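Local atomic coordinates of aerobactin synthase IucC (PDB entry 6CN7), a protein that probably catalyses the ATP-dependent attachment of a second N-acetyl-N-hydroxylysine to citryl-N-acetyl-N-hydroxylysine, the step that completes the siderophore aerobactin. Residues 23-28 / 567-572; 32-35 / 39-42; 410-415 / 517-522. The protein carries 5 engineered substitutions. One frame throughout, in Å; residues are numbered along the deposited sequence.

Contact 1. Residues 23-28 / 567-572; sequences LEYEQV and EDLQNP
Tyr-25 in the last turn of helix 4-25 and Gln-27 just past it reach across to Leu-569 in the short strand 568-570 and Glu-567 just before it; the strand pairs with strand 539-541 in a two-stranded antiparallel sheet. The helix closes with a Schellman motif: Gln-27 takes a positive phi (70°), and Val-28 N bonds back to Leu-23 O. After this turn Gln-27 CB is directed toward segment 567-572. Tyr-25 swings its CG opposite the backbone N (chi1 -180°), carrying the ring toward Leu-569, and the two side chains meet at about a right angle. The touch is made by one methyl, with Leu-569 CD2 3.4 Å from Tyr-25 OH and 4.0 Å from Tyr-25 CZ. Val-488 and Arg-492 of helix 475-499 also pack on Tyr-25. Nearer the surface the extended Gln-27 meets Glu-567, whose chain bends at chi2. Their amide and carboxylate planes are turned 44° apart, and Gln-27 OE1 lies 3.4 Å from Glu-567 CG. Arg-542 forms a long, weak ion pair with the same carboxylate. The polar link across the contact is weak: Gln-27 NE2 donates to Glu-567 OE2 at 3.5 Å, although nearly straight.

Contact 2. Residues 32-35 / 39-42; sequences ESQG and YCIN
The Tyr-39 ring lies obliquely beside the backbone of Glu-32 and Ser-33, where strands 32-33 and 38-43 form an antiparallel beta hairpin. Tyr-39 CD2 comes 3.8 Å from Ser-33 CA, and CE2 runs on alongside Ser-33 CB, while Phe-50 and Ala-52 of strand 46-54 touch the same tyrosine. On the sheet face that carries Glu-32 and Cys-40, the Gln-34 amide reaches over Cys-40, with Gln-34 NE2 3.6 Å from Cys-40 CB. Arg-49 holds the other end of that amide by a hydrogen bond to Gln-34 OE1. Two more flat groups approach on this face: the Glu-32 carboxylate and the Asn-42 amide have planes 77° apart, with Glu-32 OE2 3.6 Å from Asn-42 ND2, while Asn-42 OD1 is engaged by Gln-47. The hairpin itself is joined by a pair of backbone bonds between Glu-32 and Cys-40, a hydrogen-bonded antiparallel pair. Glu-32 N donates to Cys-40 O at 2.9 Å, and Cys-40 N returns the bond to Glu-32 O at 3.1 Å. Ser-33 and Tyr-39 form the following non-hydrogen-bonded pair, their side chains on the other face. Cys-40 SG sits between its own backbone N and carbonyl carbon (chi1 67°), which places it 4.1 Å from Glu-32 CB. Beyond the pairing the chain leaves in an ST turn: Ser-33 OG accepts from Gly-35 N at 3.1 Å.

Contact 3. Residues 410-415 / 517-522; sequences LYHLLC and SDYMQE
One side-chain hydrogen bond links helices 395-417 and 505-521, both in the FhuF-like part of this IucA/IucC-family synthetase, between His-412 ND1 and Tyr-519 OH at 2.9 Å; the geometry allows either to be the donor. The hydroxyl lies at the edge of the imidazole, in its plane, and ND1 likewise lies in the plane of the phenol ring. The bond is somewhat bent, at 145°. Tyr-519 CB is directed toward the other helix, and the tyrosine's oxygen slips in beside the stem of the histidine, with Tyr-519 OH 3.2 Å from His-412 CB. At the far side of the imidazole, NE2 is hydrogen-bonded to Asp-311 OD2, so both ring nitrogens have partners and the ring's rotation is fixed.

The His-412 and Tyr-519 rings meet rim to rim, their planes 83° apart. Tyr-411, one residue earlier on the helix, crosses Tyr-519 obliquely, with Tyr-411 CD2 3.6 Å from Tyr-519 CE2. The phenol of Tyr-519 is thereby held between neighbouring side chains of one helix; the rings of His-523 and Phe-530 also meet it.

The remaining packing involves sulfur. Met-520 brings SD to the edge of the Tyr-411 ring, 4.2 Å from Tyr-411 CE2, and Cys-415 SG, from the same helix as Tyr-411, lies 3.4 Å above one face of that ring, offset toward the rim. Tyr-411 OH bonds to the carbonyl of Phe-533, which anchors the ring's outer end.

The segment axes, 11.8 Å apart at closest approach and inclined by 40°, are spaced widely enough for large aromatic side chains to bridge them. The relay from Asp-311 through the buried His-412 to Tyr-519 gives polar groups partners inside an interface made mostly of aromatic rings, and the nearby carboxylate would probably favour a proton on His-412 NE2.

Overall arrangement
Contact 3 is the buried one, contact 1 is partly buried, and contact 2 lies at the surface, with its centre about 33 Å from that of the chain. Contacts 1 and 2 are neighbours: helix 4-25 leads directly to strand 32-33, and Glu-24 CG packs against Ile-41 CD1 at 4.2 Å. Contact 1 joins regions near the two ends of the chain, whereas contact 2 is local to a hairpin and contact 3 joins two helices about 27 Å from contact 1, centre to centre. Helix 475-499 packs against residues of both contacts 1 and 3. Backbone bonds dominate the hairpin; aromatic side chains and one histidine-tyrosine hydrogen bond, the helix pair; sparse, weak side-chain contacts, the terminal junction.

Contact 1. Residues 23-28 / 567-572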
ATOM      1  N   LEU A  23      26.275  17.550   9.351  1.00 44.77           N
ATOM      2  CA  LEU A  23      25.660  18.870   9.451  1.00 45.21           C
ATOM      3  C   LEU A  23      26.666  19.925   9.891  1.00 44.32           C
ATOM      4  O   LEU A  23      26.534  21.096   9.519  1.00 45.07           O
ATOM      5  CB  LEU A  23      24.475  18.833  10.417  1.00 43.42           C
ATOM      6  CG  LEU A  23      23.257  18.028   9.954  1.00 42.75           C
ATOM      7  CD1 LEU A  23      22.271  17.859  11.088  1.00 42.45           C
ATOM      8  CD2 LEU A  23      22.583  18.696   8.767  1.00 44.32           C
ATOM      9  N   GLU A  24      27.673  19.537  10.678  1.00 45.64           N
ATOM     10  CA  GLU A  24      28.729  20.479  11.040  1.00 48.68           C
ATOM     11  C   GLU A  24      29.634  20.757   9.847  1.00 50.52           C
ATOM     12  O   GLU A  24      30.117  21.881   9.670  1.00 49.42           O
ATOM     13  CB  GLU A  24      29.536  19.933  12.219  1.00 47.50           C
ATOM     14  CG  GLU A  24      30.289  20.996  13.026  1.00 42.08           C
ATOM     15  CD  GLU A  24      31.693  21.265  12.507  1.00 45.73           C
ATOM     16  OE1 GLU A  24      32.137  20.563  11.568  1.00 43.07           O
ATOM     17  OE2 GLU A  24      32.359  22.181  13.044  1.00 44.28           O
ATOM     18  N   TYR A  25      29.867  19.741   9.014  1.00 49.34           N
ATOM     19  CA  TYR A  25      30.635  19.940   7.791  1.00 49.00           C
ATOM     20  C   TYR A  25      29.874  20.816   6.804  1.00 46.66           C
ATOM     21  O   TYR A  25      30.478  21.614   6.082  1.00 45.06           O
ATOM     22  CB  TYR A  25      30.975  18.588   7.167  1.00 51.51           C
ATOM     23  CG  TYR A  25      31.780  18.694   5.896  1.00 53.85           C
ATOM     24  CD1 TYR A  25      33.077  19.179   5.918  1.00 54.94           C
ATOM     25  CD2 TYR A  25      31.243  18.308   4.675  1.00 54.20           C
ATOM     26  CE1 TYR A  25      33.819  19.281   4.760  1.00 56.63           C
ATOM     27  CE2 TYR A  25      31.979  18.407   3.511  1.00 54.95           C
ATOM     28  CZ  TYR A  25      33.267  18.893   3.561  1.00 56.74           C
ATOM     29  OH  TYR A  25      34.008  18.995   2.406  1.00 62.73           O
ATOM     30  N   GLU A  26      28.549  20.679   6.761  1.00 48.89           N
ATOM     31  CA  GLU A  26      27.708  21.538   5.937  1.00 53.11           C
ATOM     32  C   GLU A  26      27.510  22.924   6.537  1.00 52.89           C
ATOM     33  O   GLU A  26      26.838  23.756   5.920  1.00 53.58           O
ATOM     34  CB  GLU A  26      26.345  20.877   5.716  1.00 59.77           C
ATOM     35  CG  GLU A  26      26.383  19.656   4.811  1.00 68.12           C
ATOM     36  CD  GLU A  26      26.786  19.997   3.389  1.00 82.95           C
ATOM     37  OE1 GLU A  26      26.650  21.175   2.997  1.00 88.78           O
ATOM     38  OE2 GLU A  26      27.241  19.087   2.664  1.00 88.67           O
ATOM     39  N   GLN A  27      28.065  23.186   7.720  1.00 56.65           N
ATOM     40  CA  GLN A  27      28.024  24.491   8.375  1.00 57.85           C
ATOM     41  C   GLN A  27      26.633  24.863   8.876  1.00 56.40           C
ATOM     42  O   GLN A  27      26.362  26.043   9.126  1.00 60.88           O
ATOM     43  CB  GLN A  27      28.560  25.594   7.455  1.00 64.17           C
ATOM     44  CG  GLN A  27      30.048  25.474   7.174  1.00 71.51           C
ATOM     45  CD  GLN A  27      30.579  26.617   6.336  1.00 80.64           C
ATOM     46  OE1 GLN A  27      29.871  27.168   5.490  1.00 82.57           O
ATOM     47  NE2 GLN A  27      31.832  26.989   6.573  1.00 84.62           N
ATOM     48  N   VAL A  28      25.738  23.884   9.037  1.00 51.34           N
ATOM     49  CA  VAL A  28      24.484  24.140   9.738  1.00 49.43           C
ATOM     50  C   VAL A  28      24.768  24.655  11.142  1.00 53.67           C
ATOM     51  O   VAL A  28      24.030  25.495  11.671  1.00 59.20           O
ATOM     52  CB  VAL A  28      23.619  22.863   9.758  1.00 48.26           C
ATOM     53  CG1 VAL A  28      22.362  23.063  10.602  1.00 48.45           C
ATOM     54  CG2 VAL A  28      23.251  22.461   8.337  1.00 46.66           C
ATOM     55  N   GLU A 567      31.139  31.047  -0.270  1.00100.88           N
ATOM     56  CA  GLU A 567      31.748  30.225   0.767  1.00102.89           C
ATOM     57  C   GLU A 567      32.515  29.087   0.113  1.00100.28           C
ATOM     58  O   GLU A 567      31.998  28.426  -0.795  1.00100.34           O
ATOM     59  CB  GLU A 567      30.674  29.686   1.726  1.00104.82           C
ATOM     60  CG  GLU A 567      31.211  29.051   3.003  1.00106.41           C
ATOM     61  CD  GLU A 567      32.150  29.956   3.770  1.00109.57           C
ATOM     62  OE1 GLU A 567      31.980  31.192   3.701  1.00111.73           O
ATOM     63  OE2 GLU A 567      33.070  29.427   4.434  1.00109.91           O
ATOM     64  N   ASP A 568      33.745  28.864   0.573  1.00 96.99           N
ATOM     65  CA  ASP A 568      34.625  27.875  -0.031  1.00 94.29           C
ATOM     66  C   ASP A 568      35.484  27.238   1.051  1.00 93.98           C
ATOM     67  O   ASP A 568      35.721  27.824   2.110  1.00 97.43           O
ATOM     68  CB  ASP A 568      35.507  28.505  -1.118  1.00 93.16           C
ATOM     69  CG  ASP A 568      36.292  29.701  -0.611  1.00 95.56           C
ATOM     70  OD1 ASP A 568      36.152  30.046   0.582  1.00 98.01           O
ATOM     71  OD2 ASP A 568      37.048  30.297  -1.406  1.00 95.66           O
ATOM     72  N   LEU A 569      35.948  26.022   0.770  1.00 87.40           N
ATOM     73  CA  LEU A 569      36.790  25.266   1.684  1.00 82.86           C
ATOM     74  C   LEU A 569      38.086  24.881   0.981  1.00 79.66           C
ATOM     75  O   LEU A 569      38.235  25.043  -0.233  1.00 79.34           O
ATOM     76  CB  LEU A 569      36.059  24.020   2.205  1.00 81.64           C
ATOM     77  CG  LEU A 569      35.619  22.970   1.182  1.00 81.87           C
ATOM     78  CD1 LEU A 569      36.713  21.939   0.943  1.00 84.59           C
ATOM     79  CD2 LEU A 569      34.336  22.291   1.640  1.00 80.84           C
ATOM     80  N   GLN A 570      39.029  24.363   1.763  1.00 75.79           N
ATOM     81  CA  GLN A 570      40.373  24.106   1.262  1.00 74.21           C
ATOM     82  C   GLN A 570      40.425  22.809   0.465  1.00 64.68           C
ATOM     83  O   GLN A 570      39.788  21.814   0.820  1.00 61.07           O
ATOM     84  CB  GLN A 570      41.371  24.046   2.418  1.00 79.79           C
ATOM     85  CG  GLN A 570      41.724  25.410   2.983  1.00 86.58           C
ATOM     86  CD  GLN A 570      42.752  25.336   4.093  1.00 93.74           C
ATOM     87  OE1 GLN A 570      43.049  24.260   4.612  1.00 96.72           O
ATOM     88  NE2 GLN A 570      43.304  26.485   4.461  1.00 96.81           N
ATOM     89  N   ASN A 571      41.201  22.831  -0.616  1.00 59.70           N
ATOM     90  CA  ASN A 571      41.321  21.686  -1.506  1.00 53.87           C
ATOM     91  C   ASN A 571      42.460  20.790  -1.037  1.00 52.21           C
ATOM     92  O   ASN A 571      43.617  21.228  -1.052  1.00 54.85           O
ATOM     93  CB  ASN A 571      41.577  22.150  -2.930  1.00 52.32           C
ATOM     94  CG  ASN A 571      41.658  21.001  -3.916  1.00 50.13           C
ATOM     95  OD1 ASN A 571      41.479  19.841  -3.554  1.00 51.39           O
ATOM     96  ND2 ASN A 571      41.916  21.326  -5.175  1.00 53.71           N
ATOM     97  N   PRO A 572      42.193  19.548  -0.620  1.00 48.95           N
ATOM     98  CA  PRO A 572      43.299  18.676  -0.185  1.00 50.94           C
ATOM     99  C   PRO A 572      44.366  18.451  -1.245  1.00 51.93           C
ATOM    100  O   PRO A 572      45.537  18.262  -0.893  1.00 49.95           O
ATOM    101  CB  PRO A 572      42.583  17.369   0.180  1.00 52.00           C
ATOM    102  CG  PRO A 572      41.212  17.794   0.561  1.00 52.56           C
ATOM    103  CD  PRO A 572      40.878  18.948  -0.337  1.00 50.77           C
TER

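Contact 2. Residues 32-35 / 39-42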
ATOM      1  N   GLU A  32      32.650  23.823  18.610  1.00 57.43           N
ATOM      2  CA  GLU A  32      33.674  24.558  19.335  1.00 59.22           C
ATOM      3  C   GLU A  32      34.637  23.579  19.987  1.00 59.03           C
ATOM      4  O   GLU A  32      34.213  22.595  20.603  1.00 50.88           O
ATOM      5  CB  GLU A  32      33.047  25.465  20.394  1.00 56.97           C
ATOM      6  CG  GLU A  32      32.195  26.566  19.806  1.00 60.37           C
ATOM      7  CD  GLU A  32      31.630  27.500  20.855  1.00 66.67           C
ATOM      8  OE1 GLU A  32      32.421  28.026  21.664  1.00 69.32           O
ATOM      9  OE2 GLU A  32      30.396  27.704  20.871  1.00 68.34           O
ATOM     10  N   SER A  33      35.929  23.848  19.847  1.00 66.57           N
ATOM     11  CA  SER A  33      36.939  22.991  20.447  1.00 72.21           C
ATOM     12  C   SER A  33      37.007  23.235  21.948  1.00 77.46           C
ATOM     13  O   SER A  33      37.141  24.377  22.399  1.00 81.45           O
ATOM     14  CB  SER A  33      38.303  23.250  19.811  1.00 76.12           C
ATOM     15  OG  SER A  33      39.331  22.604  20.541  1.00 78.62           O
ATOM     16  N   GLN A  34      36.902  22.158  22.721  1.00 76.86           N
ATOM     17  CA  GLN A  34      37.136  22.204  24.156  1.00 77.29           C
ATOM     18  C   GLN A  34      38.549  21.767  24.519  1.00 81.19           C
ATOM     19  O   GLN A  34      38.840  21.557  25.701  1.00 81.24           O
ATOM     20  CB  GLN A  34      36.113  21.331  24.886  1.00 74.30           C
ATOM     21  CG  GLN A  34      34.719  21.931  24.940  1.00 75.12           C
ATOM     22  CD  GLN A  34      33.792  21.152  25.851  1.00 79.02           C
ATOM     23  OE1 GLN A  34      34.133  20.066  26.319  1.00 82.45           O
ATOM     24  NE2 GLN A  34      32.615  21.706  26.112  1.00 79.23           N
ATOM     25  N   GLY A  35      39.429  21.627  23.530  1.00 84.17           N
ATOM     26  CA  GLY A  35      40.782  21.173  23.775  1.00 86.20           C
ATOM     27  C   GLY A  35      40.825  19.708  24.152  1.00 84.87           C
ATOM     28  O   GLY A  35      39.839  19.165  24.658  1.00 81.11           O
ATOM     29  N   TYR A  39      35.191  18.103  21.769  1.00 53.10           N
ATOM     30  CA  TYR A  39      34.407  19.128  21.104  1.00 56.46           C
ATOM     31  C   TYR A  39      33.027  19.190  21.737  1.00 49.24           C
ATOM     32  O   TYR A  39      32.586  18.257  22.414  1.00 54.68           O
ATOM     33  CB  TYR A  39      34.256  18.856  19.603  1.00 50.56           C
ATOM     34  CG  TYR A  39      35.531  18.976  18.808  1.00 49.46           C
ATOM     35  CD1 TYR A  39      36.427  17.919  18.731  1.00 48.72           C
ATOM     36  CD2 TYR A  39      35.836  20.144  18.126  1.00 53.82           C
ATOM     37  CE1 TYR A  39      37.595  18.023  18.000  1.00 47.32           C
ATOM     38  CE2 TYR A  39      37.000  20.261  17.391  1.00 55.80           C
ATOM     39  CZ  TYR A  39      37.877  19.197  17.331  1.00 52.41           C
ATOM     40  OH  TYR A  39      39.038  19.310  16.599  1.00 58.07           O
ATOM     41  N   CYS A  40      32.354  20.310  21.504  1.00 49.28           N
ATOM     42  CA  CYS A  40      30.937  20.445  21.794  1.00 54.01           C
ATOM     43  C   CYS A  40      30.246  21.124  20.623  1.00 53.09           C
ATOM     44  O   CYS A  40      30.850  21.922  19.903  1.00 53.20           O
ATOM     45  CB  CYS A  40      30.692  21.247  23.078  1.00 60.29           C
ATOM     46  SG  CYS A  40      31.164  22.990  22.997  1.00 73.11           S
ATOM     47  N   ILE A  41      28.972  20.793  20.439  1.00 55.34           N
ATOM     48  CA  ILE A  41      28.120  21.435  19.445  1.00 52.39           C
ATOM     49  C   ILE A  41      26.876  21.922  20.169  1.00 53.56           C
ATOM     50  O   ILE A  41      26.181  21.129  20.817  1.00 55.37           O
ATOM     51  CB  ILE A  41      27.751  20.487  18.292  1.00 48.91           C
ATOM     52  CG1 ILE A  41      28.992  20.174  17.451  1.00 49.68           C
ATOM     53  CG2 ILE A  41      26.659  21.103  17.412  1.00 45.52           C
ATOM     54  CD1 ILE A  41      28.789  19.067  16.432  1.00 42.96           C
ATOM     55  N   ASN A  42      26.598  23.215  20.068  1.00 55.93           N
ATOM     56  CA  ASN A  42      25.507  23.834  20.803  1.00 57.31           C
ATOM     57  C   ASN A  42      24.298  24.017  19.896  1.00 56.71           C
ATOM     58  O   ASN A  42      24.413  24.573  18.798  1.00 61.92           O
ATOM     59  CB  ASN A  42      25.942  25.180  21.381  1.00 60.50           C
ATOM     60  CG  ASN A  42      26.969  25.036  22.489  1.00 60.72           C
ATOM     61  OD1 ASN A  42      27.067  23.990  23.130  1.00 58.51           O
ATOM     62  ND2 ASN A  42      27.733  26.095  22.728  1.00 61.50           N
TER

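Contact 3. Residues 410-415 / 517-522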
ATOM      1  N   LEU A 410      37.845   8.942 -15.627  1.00 45.59           N
ATOM      2  CA  LEU A 410      36.782   9.929 -15.471  1.00 45.20           C
ATOM      3  C   LEU A 410      37.288  11.336 -15.760  1.00 41.23           C
ATOM      4  O   LEU A 410      36.594  12.129 -16.408  1.00 44.79           O
ATOM      5  CB  LEU A 410      36.200   9.847 -14.061  1.00 44.13           C
ATOM      6  CG  LEU A 410      35.487   8.537 -13.715  1.00 49.61           C
ATOM      7  CD1 LEU A 410      35.116   8.509 -12.244  1.00 52.62           C
ATOM      8  CD2 LEU A 410      34.250   8.346 -14.579  1.00 53.68           C
ATOM      9  N   TYR A 411      38.491  11.669 -15.292  1.00 41.32           N
ATOM     10  CA  TYR A 411      39.031  13.000 -15.541  1.00 38.69           C
ATOM     11  C   TYR A 411      39.411  13.172 -17.005  1.00 46.12           C
ATOM     12  O   TYR A 411      39.219  14.250 -17.580  1.00 48.42           O
ATOM     13  CB  TYR A 411      40.236  13.247 -14.636  1.00 38.49           C
ATOM     14  CG  TYR A 411      40.745  14.668 -14.656  1.00 43.04           C
ATOM     15  CD1 TYR A 411      39.912  15.728 -14.324  1.00 42.64           C
ATOM     16  CD2 TYR A 411      42.063  14.950 -14.985  1.00 41.76           C
ATOM     17  CE1 TYR A 411      40.372  17.031 -14.335  1.00 40.35           C
ATOM     18  CE2 TYR A 411      42.533  16.249 -14.997  1.00 44.03           C
ATOM     19  CZ  TYR A 411      41.683  17.284 -14.669  1.00 44.09           C
ATOM     20  OH  TYR A 411      42.148  18.580 -14.681  1.00 48.35           O
ATOM     21  N   HIS A 412      39.948  12.118 -17.624  1.00 40.76           N
ATOM     22  CA  HIS A 412      40.287  12.178 -19.043  1.00 44.74           C
ATOM     23  C   HIS A 412      39.035  12.333 -19.896  1.00 43.35           C
ATOM     24  O   HIS A 412      38.997  13.154 -20.820  1.00 44.54           O
ATOM     25  CB  HIS A 412      41.064  10.923 -19.444  1.00 49.60           C
ATOM     26  CG  HIS A 412      41.381  10.845 -20.905  1.00 50.92           C
ATOM     27  ND1 HIS A 412      42.267  11.699 -21.523  1.00 51.78           N
ATOM     28  CD2 HIS A 412      40.934  10.006 -21.869  1.00 52.71           C
ATOM     29  CE1 HIS A 412      42.351  11.394 -22.804  1.00 51.00           C
ATOM     30  NE2 HIS A 412      41.552  10.371 -23.040  1.00 54.34           N
ATOM     31  N   LEU A 413      37.999  11.542 -19.607  1.00 46.77           N
ATOM     32  CA  LEU A 413      36.733  11.692 -20.316  1.00 52.99           C
ATOM     33  C   LEU A 413      36.249  13.136 -20.270  1.00 55.25           C
ATOM     34  O   LEU A 413      35.775  13.677 -21.277  1.00 51.15           O
ATOM     35  CB  LEU A 413      35.686  10.754 -19.712  1.00 51.14           C
ATOM     36  CG  LEU A 413      34.302  10.737 -20.371  1.00 52.42           C
ATOM     37  CD1 LEU A 413      34.390  10.285 -21.820  1.00 53.18           C
ATOM     38  CD2 LEU A 413      33.356   9.838 -19.591  1.00 50.04           C
ATOM     39  N   LEU A 414      36.380  13.786 -19.110  1.00 52.04           N
ATOM     40  CA  LEU A 414      35.905  15.159 -18.963  1.00 49.86           C
ATOM     41  C   LEU A 414      36.755  16.134 -19.771  1.00 50.83           C
ATOM     42  O   LEU A 414      36.224  16.936 -20.550  1.00 49.00           O
ATOM     43  CB  LEU A 414      35.903  15.552 -17.484  1.00 50.01           C
ATOM     44  CG  LEU A 414      35.649  17.032 -17.174  1.00 55.65           C
ATOM     45  CD1 LEU A 414      34.291  17.469 -17.698  1.00 57.73           C
ATOM     46  CD2 LEU A 414      35.759  17.296 -15.681  1.00 55.79           C
ATOM     47  N   CYS A 415      38.077  16.087 -19.596  1.00 50.58           N
ATOM     48  CA  CYS A 415      38.934  17.112 -20.183  1.00 48.35           C
ATOM     49  C   CYS A 415      39.033  16.985 -21.696  1.00 47.71           C
ATOM     50  O   CYS A 415      39.205  17.996 -22.387  1.00 49.69           O
ATOM     51  CB  CYS A 415      40.324  17.050 -19.558  1.00 47.58           C
ATOM     52  SG  CYS A 415      40.320  17.356 -17.785  1.00 50.19           S
ATOM     53  N   SER A 517      49.075  14.358 -11.733  1.00 51.22           N
ATOM     54  CA  SER A 517      50.181  15.101 -12.329  1.00 52.37           C
ATOM     55  C   SER A 517      50.849  14.290 -13.432  1.00 50.69           C
ATOM     56  O   SER A 517      51.046  14.786 -14.549  1.00 54.10           O
ATOM     57  CB  SER A 517      51.199  15.482 -11.255  1.00 54.73           C
ATOM     58  OG  SER A 517      50.703  16.508 -10.419  1.00 63.70           O
ATOM     59  N   ASP A 518      51.214  13.041 -13.135  1.00 53.31           N
ATOM     60  CA  ASP A 518      51.783  12.173 -14.160  1.00 57.30           C
ATOM     61  C   ASP A 518      50.864  12.102 -15.371  1.00 54.72           C
ATOM     62  O   ASP A 518      51.310  12.233 -16.515  1.00 54.14           O
ATOM     63  CB  ASP A 518      52.027  10.774 -13.590  1.00 57.78           C
ATOM     64  CG  ASP A 518      53.109  10.754 -12.527  1.00 63.26           C
ATOM     65  OD1 ASP A 518      53.748  11.806 -12.309  1.00 66.74           O
ATOM     66  OD2 ASP A 518      53.317   9.684 -11.909  1.00 61.71           O
ATOM     67  N   TYR A 519      49.567  11.911 -15.132  1.00 52.28           N
ATOM     68  CA  TYR A 519      48.623  11.792 -16.238  1.00 52.18           C
ATOM     69  C   TYR A 519      48.626  13.041 -17.113  1.00 56.45           C
ATOM     70  O   TYR A 519      48.604  12.945 -18.346  1.00 56.63           O
ATOM     71  CB  TYR A 519      47.219  11.524 -15.703  1.00 51.42           C
ATOM     72  CG  TYR A 519      46.148  11.984 -16.651  1.00 53.41           C
ATOM     73  CD1 TYR A 519      45.796  11.219 -17.754  1.00 54.15           C
ATOM     74  CD2 TYR A 519      45.502  13.195 -16.457  1.00 55.01           C
ATOM     75  CE1 TYR A 519      44.825  11.642 -18.630  1.00 55.98           C
ATOM     76  CE2 TYR A 519      44.528  13.629 -17.323  1.00 54.81           C
ATOM     77  CZ  TYR A 519      44.195  12.851 -18.407  1.00 57.29           C
ATOM     78  OH  TYR A 519      43.225  13.291 -19.266  1.00 57.12           O
ATOM     79  N   MET A 520      48.635  14.226 -16.498  1.00 54.97           N
ATOM     80  CA  MET A 520      48.597  15.457 -17.282  1.00 55.91           C
ATOM     81  C   MET A 520      49.909  15.680 -18.027  1.00 57.51           C
ATOM     82  O   MET A 520      49.906  16.173 -19.162  1.00 58.99           O
ATOM     83  CB  MET A 520      48.267  16.645 -16.377  1.00 54.93           C
ATOM     84  CG  MET A 520      46.823  16.635 -15.880  1.00 55.73           C
ATOM     85  SD  MET A 520      46.335  18.120 -14.979  1.00 52.56           S
ATOM     86  CE  MET A 520      47.270  17.934 -13.462  1.00 45.95           C
ATOM     87  N   GLN A 521      51.040  15.322 -17.412  1.00 59.38           N
ATOM     88  CA  GLN A 521      52.311  15.360 -18.127  1.00 63.58           C
ATOM     89  C   GLN A 521      52.228  14.570 -19.426  1.00 59.28           C
ATOM     90  O   GLN A 521      52.750  14.999 -20.460  1.00 61.98           O
ATOM     91  CB  GLN A 521      53.434  14.797 -17.254  1.00 73.35           C
ATOM     92  CG  GLN A 521      54.122  15.806 -16.354  1.00 81.11           C
ATOM     93  CD  GLN A 521      55.418  15.266 -15.776  1.00 88.03           C
ATOM     94  OE1 GLN A 521      55.848  14.162 -16.115  1.00 88.89           O
ATOM     95  NE2 GLN A 521      56.049  16.041 -14.903  1.00 91.36           N
ATOM     96  N   GLU A 522      51.571  13.410 -19.391  1.00 58.70           N
ATOM     97  CA  GLU A 522      51.495  12.537 -20.553  1.00 59.81           C
ATOM     98  C   GLU A 522      50.622  13.099 -21.668  1.00 57.18           C
ATOM     99  O   GLU A 522      50.562  12.495 -22.745  1.00 52.52           O
ATOM    100  CB  GLU A 522      50.972  11.163 -20.127  1.00 63.25           C
ATOM    101  CG  GLU A 522      51.874  10.450 -19.124  1.00 71.63           C
ATOM    102  CD  GLU A 522      51.285   9.148 -18.615  1.00 79.02           C
ATOM    103  OE1 GLU A 522      50.079   8.902 -18.845  1.00 78.60           O
ATOM    104  OE2 GLU A 522      52.034   8.368 -17.987  1.00 83.66           O
TER